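Local atomic coordinates of lactococcus lactis MG1363 DpsA (Lactococcus lactis, PDB entry 1ZS3), a protein that belongs to the Dps family and probably binds DNA, through an N-terminal helix, to help protect the bacterial cell from oxidative stress. Residues F39-R44 with Q123-F128; I43-A48 with E59-I64; V69-K74 with V148-G153. All blocks are in the same frame, centred on the assembly; numbering follows the deposited sequence.

Contact 1 of 3, residues F39-R44 with Q123-F128; sequences FIENIR and QAQNMF
Glu41 and Gln125 meet between two helical turns that run in roughly opposite directions and stand well apart, the CA atoms of this pair being 9.5 Å from each other. Both CB atoms point into the gap, which two long polar side chains bridge. Gln125 reaches out extended beyond CG, whereas Glu41 has CG anti to the backbone N (chi1 -154°) and then bends at chi2, bringing its carboxylate to the end of the amide. Gln125 NE2 gives a hydrogen bond to Glu41 OE2 at 2.6 Å, on the anti side of the oxygen. The carboxylate and amide planes are only 7° apart, but the bond is bent (140° at the hydrogen) and tilted somewhat out of both. The segments belong to helix 27-51 and helix 111-138 of the four-helix bundle characteristic of ferritin-like Dps subunits; both residues are buried, close to the centre of the chain. Gln125 NE2 is also hydrogen-bonded to Glu68 of helix 55-81, giving the amide nitrogen two carboxylate partners. A leucine in place of Glu41 would take away the carboxylate, and the buried amide nitrogen of Gln125 would probably lose its hydrogen bond to helix 27-51. Phe118 and Phe122 pack against the Glu41 side chain.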
loop_
_atom_site.group_PDB
_atom_site.type_symbol
_atom_site.label_atom_id
_atom_site.label_comp_id
_atom_site.label_asym_id
_atom_site.label_seq_id
_atom_site.Cartn_x
_atom_site.Cartn_y
_atom_site.Cartn_z
ATOM N N PHE A 39 19.287 -22.622 15.385
ATOM C CA PHE A 39 19.197 -21.706 16.504
ATOM C C PHE A 39 20.534 -21.254 16.993
ATOM O O PHE A 39 20.651 -20.116 17.467
ATOM C CB PHE A 39 18.383 -22.284 17.641
ATOM C CG PHE A 39 17.482 -21.287 18.245
ATOM C CD1 PHE A 39 16.144 -21.252 17.928
ATOM C CD2 PHE A 39 17.990 -20.325 19.064
ATOM C CE1 PHE A 39 15.326 -20.312 18.476
ATOM C CE2 PHE A 39 17.174 -19.359 19.611
ATOM C CZ PHE A 39 15.838 -19.360 19.319
ATOM N N ILE A 40 21.569 -22.085 16.873
ATOM C CA ILE A 40 22.858 -21.669 17.394
ATOM C C ILE A 40 23.467 -20.722 16.390
ATOM O O ILE A 40 24.061 -19.747 16.799
ATOM C CB ILE A 40 23.767 -22.921 17.785
ATOM C CG1 ILE A 40 23.838 -23.045 19.298
ATOM C CG2 ILE A 40 25.166 -22.799 17.268
ATOM C CD1 ILE A 40 22.504 -23.238 19.941
ATOM N N GLU A 41 23.324 -20.996 15.097
ATOM C CA GLU A 41 23.652 -20.010 14.064
ATOM C C GLU A 41 22.930 -18.693 14.315
ATOM O O GLU A 41 23.549 -17.675 14.253
ATOM C CB GLU A 41 23.273 -20.509 12.686
ATOM C CG GLU A 41 24.127 -19.874 11.627
ATOM C CD GLU A 41 25.475 -20.524 11.479
ATOM O OE1 GLU A 41 26.482 -19.864 11.810
ATOM O OE2 GLU A 41 25.511 -21.692 11.034
ATOM N N ASN A 42 21.646 -18.710 14.609
ATOM C CA ASN A 42 20.920 -17.506 14.961
ATOM C C ASN A 42 21.668 -16.622 15.950
ATOM O O ASN A 42 21.747 -15.398 15.789
ATOM C CB ASN A 42 19.521 -17.862 15.498
ATOM C CG ASN A 42 18.739 -16.655 15.934
ATOM O OD1 ASN A 42 18.154 -16.645 17.005
ATOM N ND2 ASN A 42 18.709 -15.645 15.091
ATOM N N ILE A 43 22.205 -17.242 16.981
ATOM C CA ILE A 43 22.900 -16.517 18.050
ATOM C C ILE A 43 24.230 -16.006 17.519
ATOM O O ILE A 43 24.650 -14.888 17.777
ATOM C CB ILE A 43 23.113 -17.425 19.290
ATOM C CG1 ILE A 43 21.815 -18.187 19.610
ATOM C CG2 ILE A 43 23.670 -16.604 20.450
ATOM C CD1 ILE A 43 21.231 -17.943 20.980
ATOM N N ARG A 44 24.883 -16.828 16.739
ATOM C CA ARG A 44 26.155 -16.481 16.147
ATOM C C ARG A 44 26.031 -15.318 15.195
ATOM O O ARG A 44 26.936 -14.492 15.117
ATOM C CB ARG A 44 26.730 -17.715 15.420
ATOM C CG ARG A 44 27.645 -18.609 16.270
ATOM C CD ARG A 44 29.113 -18.300 16.067
ATOM N NE ARG A 44 29.559 -18.775 14.750
ATOM C CZ ARG A 44 30.446 -18.156 13.967
ATOM N NH1 ARG A 44 31.033 -17.004 14.313
ATOM N NH2 ARG A 44 30.731 -18.720 12.806
ATOM N N GLN A 123 28.200 -24.564 5.221
ATOM C CA GLN A 123 28.595 -25.733 4.433
ATOM C C GLN A 123 28.352 -26.907 5.331
ATOM O O GLN A 123 27.973 -27.961 4.873
ATOM C CB GLN A 123 30.085 -25.680 4.073
ATOM C CG GLN A 123 30.446 -25.726 2.572
ATOM C CD GLN A 123 31.801 -25.053 2.210
ATOM O OE1 GLN A 123 32.291 -25.208 1.074
ATOM N NE2 GLN A 123 32.378 -24.303 3.149
ATOM N N ALA A 124 28.547 -26.679 6.636
ATOM C CA ALA A 124 28.388 -27.746 7.647
ATOM C C ALA A 124 26.945 -28.029 7.882
ATOM O O ALA A 124 26.581 -29.186 8.005
ATOM C CB ALA A 124 29.097 -27.410 8.967
ATOM N N GLN A 125 26.074 -27.016 7.908
ATOM C CA GLN A 125 24.643 -27.276 8.091
ATOM C C GLN A 125 24.106 -28.165 6.956
ATOM O O GLN A 125 23.146 -28.929 7.186
ATOM C CB GLN A 125 23.774 -25.999 8.112
ATOM C CG GLN A 125 24.160 -24.941 9.152
ATOM C CD GLN A 125 23.110 -23.893 9.288
ATOM O OE1 GLN A 125 21.949 -24.153 9.038
ATOM N NE2 GLN A 125 23.513 -22.689 9.651
ATOM N N ASN A 126 24.744 -28.096 5.770
ATOM C CA ASN A 126 24.247 -28.813 4.563
ATOM C C ASN A 126 24.416 -30.322 4.592
ATOM O O ASN A 126 23.619 -31.008 3.989
ATOM C CB ASN A 126 24.833 -28.265 3.250
ATOM C CG ASN A 126 24.036 -27.045 2.711
ATOM O OD1 ASN A 126 22.973 -26.683 3.237
ATOM N ND2 ASN A 126 24.561 -26.412 1.673
ATOM N N MET A 127 25.454 -30.827 5.261
ATOM C CA MET A 127 25.654 -32.289 5.403
ATOM C C MET A 127 24.445 -32.949 6.051
ATOM O O MET A 127 24.082 -34.049 5.651
ATOM C CB MET A 127 26.897 -32.612 6.263
ATOM C CG MET A 127 28.277 -32.396 5.589
ATOM S SD MET A 127 29.564 -32.026 6.856
ATOM C CE MET A 127 30.563 -30.543 6.068
ATOM N N PHE A 128 23.828 -32.267 7.016
ATOM C CA PHE A 128 22.680 -32.764 7.755
ATOM C C PHE A 128 21.323 -32.537 7.069
ATOM O O PHE A 128 20.392 -33.319 7.284
ATOM C CB PHE A 128 22.653 -32.101 9.126
ATOM C CG PHE A 128 23.823 -32.440 9.997
ATOM C CD1 PHE A 128 25.085 -31.915 9.740
ATOM C CD2 PHE A 128 23.669 -33.308 11.080
ATOM C CE1 PHE A 128 26.161 -32.234 10.547
ATOM C CE2 PHE A 128 24.746 -33.619 11.880
ATOM C CZ PHE A 128 25.994 -33.077 11.619
#

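Contact 2 of 3, residues I43-A48 with E59-I64; sequences IRLTQA and EYLREI
Leu45 lies beside Leu61 and Ile64 where two antiparallel helical turns come close, their local axes 8.2 Å apart at 163°. The CB of Leu45 points alongside the opposing turn rather than straight at it, and is 4.0 Å from the backbone O of Leu61. At CG the chain turns inward: with CG beside the backbone N and anti to the carbonyl carbon (chi1 -74°), both terminal methyls swing toward segment 59-64. There the branches largely part. CD1 goes to Ile64, meeting its CG2 methyl at 3.4 Å, while CD2 approaches Leu61 CD2 at 4.1 Å, the two leucine side chains crossing at about a right angle. CD2 also approaches that Ile64 methyl more loosely. These turns belong to helix 27-51 and helix 55-81, successive in the chain and joined by a short connection, so together they form an antiparallel helical hairpin, the first half of the ferritin-like four-helix bundle. One turn further along, Ala48 takes up the other branch of Leu61, with CB 3.9 Å from Leu61 CD1; the same leucine methyl also lies 3.8 Å from Ala48 O. The side-chain contacts are all apolar, and all four residues are buried. Phe118 of helix 111-138 packs on Leu45 and Ala48, and Ile64 reaches Tyr154 and Val158 of helix 142-165. Arg62, whose CB points away from segment 43-48, forms a salt bridge with Asp77 of a neighbouring subunit.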
loop_
_atom_site.group_PDB
_atom_site.type_symbol
_atom_site.label_atom_id
_atom_site.label_comp_id
_atom_site.label_asym_id
_atom_site.label_seq_id
_atom_site.Cartn_x
_atom_site.Cartn_y
_atom_site.Cartn_z
ATOM N N ILE A 43 22.205 -17.242 16.981
ATOM C CA ILE A 43 22.900 -16.517 18.050
ATOM C C ILE A 43 24.230 -16.006 17.519
ATOM O O ILE A 43 24.650 -14.888 17.777
ATOM C CB ILE A 43 23.113 -17.425 19.290
ATOM C CG1 ILE A 43 21.815 -18.187 19.610
ATOM C CG2 ILE A 43 23.670 -16.604 20.450
ATOM C CD1 ILE A 43 21.231 -17.943 20.980
ATOM N N ARG A 44 24.883 -16.828 16.739
ATOM C CA ARG A 44 26.155 -16.481 16.147
ATOM C C ARG A 44 26.031 -15.318 15.195
ATOM O O ARG A 44 26.936 -14.492 15.117
ATOM C CB ARG A 44 26.730 -17.715 15.420
ATOM C CG ARG A 44 27.645 -18.609 16.270
ATOM C CD ARG A 44 29.113 -18.300 16.067
ATOM N NE ARG A 44 29.559 -18.775 14.750
ATOM C CZ ARG A 44 30.446 -18.156 13.967
ATOM N NH1 ARG A 44 31.033 -17.004 14.313
ATOM N NH2 ARG A 44 30.731 -18.720 12.806
ATOM N N LEU A 45 24.906 -15.256 14.476
ATOM C CA LEU A 45 24.612 -14.237 13.475
ATOM C C LEU A 45 24.064 -13.054 14.170
ATOM O O LEU A 45 24.288 -11.949 13.725
ATOM C CB LEU A 45 23.577 -14.733 12.454
ATOM C CG LEU A 45 24.131 -15.750 11.440
ATOM C CD1 LEU A 45 23.051 -16.563 10.808
ATOM C CD2 LEU A 45 24.985 -15.049 10.359
ATOM N N THR A 46 23.310 -13.256 15.258
ATOM C CA THR A 46 22.973 -12.185 16.164
ATOM C C THR A 46 24.209 -11.508 16.759
ATOM O O THR A 46 24.270 -10.272 16.843
ATOM C CB THR A 46 22.126 -12.711 17.295
ATOM O OG1 THR A 46 20.867 -13.171 16.785
ATOM C CG2 THR A 46 21.746 -11.607 18.249
ATOM N N GLN A 47 25.204 -12.285 17.191
ATOM C CA GLN A 47 26.452 -11.696 17.688
ATOM C C GLN A 47 27.146 -10.883 16.594
ATOM O O GLN A 47 27.499 -9.724 16.822
ATOM C CB GLN A 47 27.397 -12.798 18.195
ATOM C CG GLN A 47 28.870 -12.336 18.392
ATOM C CD GLN A 47 29.758 -13.415 18.970
ATOM O OE1 GLN A 47 30.237 -14.282 18.230
ATOM N NE2 GLN A 47 29.976 -13.368 20.283
ATOM N N ALA A 48 27.355 -11.488 15.437
ATOM C CA ALA A 48 28.045 -10.822 14.320
ATOM C C ALA A 48 27.268 -9.585 13.795
ATOM O O ALA A 48 27.852 -8.600 13.356
ATOM C CB ALA A 48 28.326 -11.845 13.189
ATOM N N GLU A 59 23.394 -5.221 8.628
ATOM C CA GLU A 59 21.984 -5.287 8.245
ATOM C C GLU A 59 21.723 -6.627 7.578
ATOM O O GLU A 59 20.703 -7.270 7.837
ATOM C CB GLU A 59 21.645 -4.146 7.296
ATOM C CG GLU A 59 20.150 -3.731 7.245
ATOM C CD GLU A 59 19.740 -3.015 5.927
ATOM O OE1 GLU A 59 19.664 -3.661 4.832
ATOM O OE2 GLU A 59 19.464 -1.779 6.017
ATOM N N TYR A 60 22.705 -7.068 6.787
ATOM C CA TYR A 60 22.651 -8.308 6.032
ATOM C C TYR A 60 22.699 -9.514 6.944
ATOM O O TYR A 60 21.946 -10.474 6.778
ATOM C CB TYR A 60 23.838 -8.386 5.042
ATOM C CG TYR A 60 23.764 -9.573 4.146
ATOM C CD1 TYR A 60 22.527 -9.995 3.602
ATOM C CD2 TYR A 60 24.890 -10.341 3.892
ATOM C CE1 TYR A 60 22.422 -11.143 2.786
ATOM C CE2 TYR A 60 24.810 -11.511 3.042
ATOM C CZ TYR A 60 23.557 -11.901 2.498
ATOM O OH TYR A 60 23.413 -13.019 1.680
ATOM N N LEU A 61 23.595 -9.507 7.938
ATOM C CA LEU A 61 23.755 -10.629 8.858
ATOM C C LEU A 61 22.546 -10.774 9.751
ATOM O O LEU A 61 22.158 -11.880 10.023
ATOM C CB LEU A 61 25.034 -10.503 9.693
ATOM C CG LEU A 61 26.367 -10.541 8.914
ATOM C CD1 LEU A 61 27.477 -9.991 9.824
ATOM C CD2 LEU A 61 26.767 -11.914 8.424
ATOM N N ARG A 62 21.952 -9.649 10.175
ATOM C CA ARG A 62 20.714 -9.637 10.978
ATOM C C ARG A 62 19.536 -10.190 10.196
ATOM O O ARG A 62 18.568 -10.664 10.775
ATOM C CB ARG A 62 20.334 -8.216 11.391
ATOM C CG ARG A 62 21.164 -7.647 12.507
ATOM C CD ARG A 62 20.658 -6.374 13.146
ATOM N NE ARG A 62 21.760 -5.654 13.754
ATOM C CZ ARG A 62 21.643 -4.682 14.617
ATOM N NH1 ARG A 62 20.440 -4.244 15.004
ATOM N NH2 ARG A 62 22.713 -4.099 15.120
ATOM N N GLU A 63 19.612 -10.062 8.882
ATOM C CA GLU A 63 18.599 -10.617 7.968
ATOM C C GLU A 63 18.703 -12.129 7.959
ATOM O O GLU A 63 17.704 -12.826 8.083
ATOM C CB GLU A 63 18.711 -10.035 6.555
ATOM C CG GLU A 63 17.500 -9.196 6.140
ATOM C CD GLU A 63 17.164 -9.452 4.658
ATOM O OE1 GLU A 63 16.276 -10.337 4.402
ATOM O OE2 GLU A 63 17.783 -8.780 3.743
ATOM N N ILE A 64 19.929 -12.633 7.854
ATOM C CA ILE A 64 20.178 -14.061 7.895
ATOM C C ILE A 64 19.756 -14.669 9.254
ATOM O O ILE A 64 19.281 -15.775 9.270
ATOM C CB ILE A 64 21.637 -14.391 7.547
ATOM C CG1 ILE A 64 21.961 -13.912 6.123
ATOM C CG2 ILE A 64 21.914 -15.901 7.650
ATOM C CD1 ILE A 64 23.389 -13.759 5.844
#

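Contact 3 of 3, residues V69-K74 with V148-G153; sequences VEYFFK and VVELYG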
loop_
_atom_site.group_PDB
_atom_site.type_symbol
_atom_site.label_atom_id
_atom_site.label_comp_id
_atom_site.label_asym_id
_atom_site.label_seq_id
_atom_site.Cartn_x
_atom_site.Cartn_y
_atom_site.Cartn_z
ATOM N N VAL A 69 15.516 -18.160 12.159
ATOM C CA VAL A 69 14.381 -18.318 13.053
ATOM C C VAL A 69 13.087 -18.605 12.289
ATOM O O VAL A 69 12.202 -19.269 12.803
ATOM C CB VAL A 69 14.191 -17.041 13.856
ATOM C CG1 VAL A 69 12.878 -17.053 14.683
ATOM C CG2 VAL A 69 15.396 -16.791 14.742
ATOM N N GLU A 70 12.970 -18.037 11.104
ATOM C CA GLU A 70 11.829 -18.230 10.249
ATOM C C GLU A 70 11.713 -19.679 9.808
ATOM O O GLU A 70 10.608 -20.220 9.711
ATOM C CB GLU A 70 11.936 -17.345 9.026
ATOM C CG GLU A 70 10.963 -16.168 8.967
ATOM C CD GLU A 70 11.267 -15.225 7.786
ATOM O OE1 GLU A 70 11.123 -15.647 6.594
ATOM O OE2 GLU A 70 11.666 -14.070 8.049
ATOM N N TYR A 71 12.852 -20.277 9.485
ATOM C CA TYR A 71 12.925 -21.660 9.082
ATOM C C TYR A 71 12.760 -22.550 10.318
ATOM O O TYR A 71 12.245 -23.657 10.214
ATOM C CB TYR A 71 14.254 -21.950 8.349
ATOM C CG TYR A 71 14.197 -21.571 6.896
ATOM C CD1 TYR A 71 13.275 -22.155 6.070
ATOM C CD2 TYR A 71 15.043 -20.603 6.360
ATOM C CE1 TYR A 71 13.189 -21.814 4.766
ATOM C CE2 TYR A 71 14.957 -20.251 5.033
ATOM C CZ TYR A 71 14.009 -20.858 4.249
ATOM O OH TYR A 71 13.846 -20.560 2.918
ATOM N N PHE A 72 13.205 -22.066 11.492
ATOM C CA PHE A 72 13.020 -22.792 12.725
ATOM C C PHE A 72 11.534 -23.058 12.892
ATOM O O PHE A 72 11.119 -24.220 13.037
ATOM C CB PHE A 72 13.600 -22.049 13.936
ATOM C CG PHE A 72 13.620 -22.872 15.164
ATOM C CD1 PHE A 72 12.550 -22.835 16.054
ATOM C CD2 PHE A 72 14.648 -23.772 15.393
ATOM C CE1 PHE A 72 12.541 -23.624 17.224
ATOM C CE2 PHE A 72 14.657 -24.575 16.556
ATOM C CZ PHE A 72 13.603 -24.499 17.474
ATOM N N PHE A 73 10.699 -22.011 12.856
ATOM C CA PHE A 73 9.248 -22.162 13.041
ATOM C C PHE A 73 8.594 -22.914 11.864
ATOM O O PHE A 73 7.625 -23.634 12.040
ATOM C CB PHE A 73 8.553 -20.806 13.209
ATOM C CG PHE A 73 8.764 -20.160 14.558
ATOM C CD1 PHE A 73 9.613 -19.055 14.689
ATOM C CD2 PHE A 73 8.126 -20.647 15.692
ATOM C CE1 PHE A 73 9.812 -18.467 15.913
ATOM C CE2 PHE A 73 8.350 -20.063 16.950
ATOM C CZ PHE A 73 9.187 -18.966 17.053
ATOM N N LYS A 74 9.150 -22.784 10.670
ATOM C CA LYS A 74 8.453 -23.297 9.514
ATOM C C LYS A 74 8.554 -24.830 9.519
ATOM O O LYS A 74 7.579 -25.531 9.249
ATOM C CB LYS A 74 8.984 -22.675 8.223
ATOM C CG LYS A 74 8.115 -22.907 7.019
ATOM C CD LYS A 74 8.949 -23.055 5.716
ATOM C CE LYS A 74 8.236 -22.412 4.474
ATOM N NZ LYS A 74 8.635 -23.087 3.176
ATOM N N VAL A 148 12.300 -28.532 3.518
ATOM C CA VAL A 148 13.710 -28.733 3.790
ATOM C C VAL A 148 14.535 -28.498 2.529
ATOM O O VAL A 148 15.698 -28.134 2.614
ATOM C CB VAL A 148 13.958 -30.144 4.364
ATOM C CG1 VAL A 148 15.431 -30.509 4.359
ATOM C CG2 VAL A 148 13.469 -30.227 5.752
ATOM N N VAL A 149 13.915 -28.660 1.364
ATOM C CA VAL A 149 14.577 -28.341 0.119
ATOM C C VAL A 149 14.748 -26.825 0.040
ATOM O O VAL A 149 15.767 -26.296 -0.407
ATOM C CB VAL A 149 13.805 -28.892 -1.102
ATOM C CG1 VAL A 149 14.329 -28.288 -2.399
ATOM C CG2 VAL A 149 13.875 -30.429 -1.165
ATOM N N GLU A 150 13.753 -26.096 0.493
ATOM C CA GLU A 150 13.831 -24.670 0.444
ATOM C C GLU A 150 15.074 -24.274 1.207
ATOM O O GLU A 150 15.878 -23.525 0.689
ATOM C CB GLU A 150 12.589 -24.061 1.048
ATOM C CG GLU A 150 11.590 -23.510 0.029
ATOM C CD GLU A 150 10.384 -22.909 0.732
ATOM O OE1 GLU A 150 10.540 -21.848 1.424
ATOM O OE2 GLU A 150 9.310 -23.557 0.649
ATOM N N LEU A 151 15.234 -24.807 2.419
ATOM C CA LEU A 151 16.344 -24.464 3.308
ATOM C C LEU A 151 17.713 -24.784 2.698
ATOM O O LEU A 151 18.645 -23.970 2.782
ATOM C CB LEU A 151 16.164 -25.221 4.614
ATOM C CG LEU A 151 17.236 -25.054 5.675
ATOM C CD1 LEU A 151 17.560 -23.600 5.923
ATOM C CD2 LEU A 151 16.781 -25.704 6.962
ATOM N N TYR A 152 17.827 -25.959 2.096
ATOM C CA TYR A 152 19.010 -26.339 1.392
ATOM C C TYR A 152 19.425 -25.284 0.385
ATOM O O TYR A 152 20.587 -24.899 0.352
ATOM C CB TYR A 152 18.737 -27.646 0.686
ATOM C CG TYR A 152 19.856 -28.077 -0.197
ATOM C CD1 TYR A 152 19.660 -28.202 -1.571
ATOM C CD2 TYR A 152 21.123 -28.301 0.324
ATOM C CE1 TYR A 152 20.694 -28.573 -2.392
ATOM C CE2 TYR A 152 22.171 -28.653 -0.493
ATOM C CZ TYR A 152 21.933 -28.784 -1.855
ATOM O OH TYR A 152 22.907 -29.120 -2.699
ATOM N N GLY A 153 18.483 -24.802 -0.431
ATOM C CA GLY A 153 18.780 -23.838 -1.477
ATOM C C GLY A 153 19.084 -22.457 -0.899
ATOM O O GLY A 153 19.919 -21.761 -1.433
#
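Glu150 and Leu151, neighbours on helix 142-165, divide the contact between them: the first takes Lys74 and the second the ring of Tyr71. The two turns are antiparallel, at 164°, with local axes 11.1 Å apart, a wide spacing filled by long side chains. Along 148-153, Val148 comes first and faces away, packing on Leu31 and Ile133, while Val149 touches Phe142 of a neighbouring subunit. Glu150 then points at the opposite turn, its chain running straight from CA to CD, and crosses Lys74 at about a right angle. Lys74 NZ forms a salt bridge with Glu150 OE2 at 2.7 Å and lies 2.9 Å from Glu150 OE1, so the ammonium group faces both oxygens of the carboxylate. Lys74 CG stands opposite its backbone N (chi1 -167°), and kinks at chi2 and chi3 then bring NZ up to the carboxylate. Glu150 OE1 also lies at the edge of the Tyr71 ring, too far from Tyr71 OH, at 3.8 Å, for a hydrogen bond. Leu151 follows, sending CD1 over one face of that ring in a CH-pi contact, 4.2 Å from the centroid and displaced toward the CG-CD2 side; Leu151 CD1 is 3.9 Å from Tyr71 CD2. Tyr152 turns elsewhere, its OH hydrogen-bonded to Glu82 of a neighbouring subunit. Joining helix 55-81 to helix 142-165 in the four-helix bundle, the contact thus grades from buried to exposed: Leu151 and Tyr71 meet by apolar packing inside, while the charged pair lies at the margin, where solvent probably weakens the attraction.

Overall arrangement
All three contacts join helices of one four-helix bundle, but by different means. Contact 1, its centre about 4 Å from the centre of the chain, and contact 2, its centre about 14 Å from that point, are both buried; the former is a polar pair across a wide gap, the latter close apolar packing. Contact 3 is partly buried and combines aromatic packing with a salt bridge at its margin. Contacts 1 and 2 share helix 27-51 and overlap at Ile43 and Arg44, while contacts 2 and 3 share helix 55-81. Contacts 1 and 3 touch directly, Phe39 against Phe72 and Asn126 against Tyr152. All three also lie against a second subunit of the twelve-chain assembly.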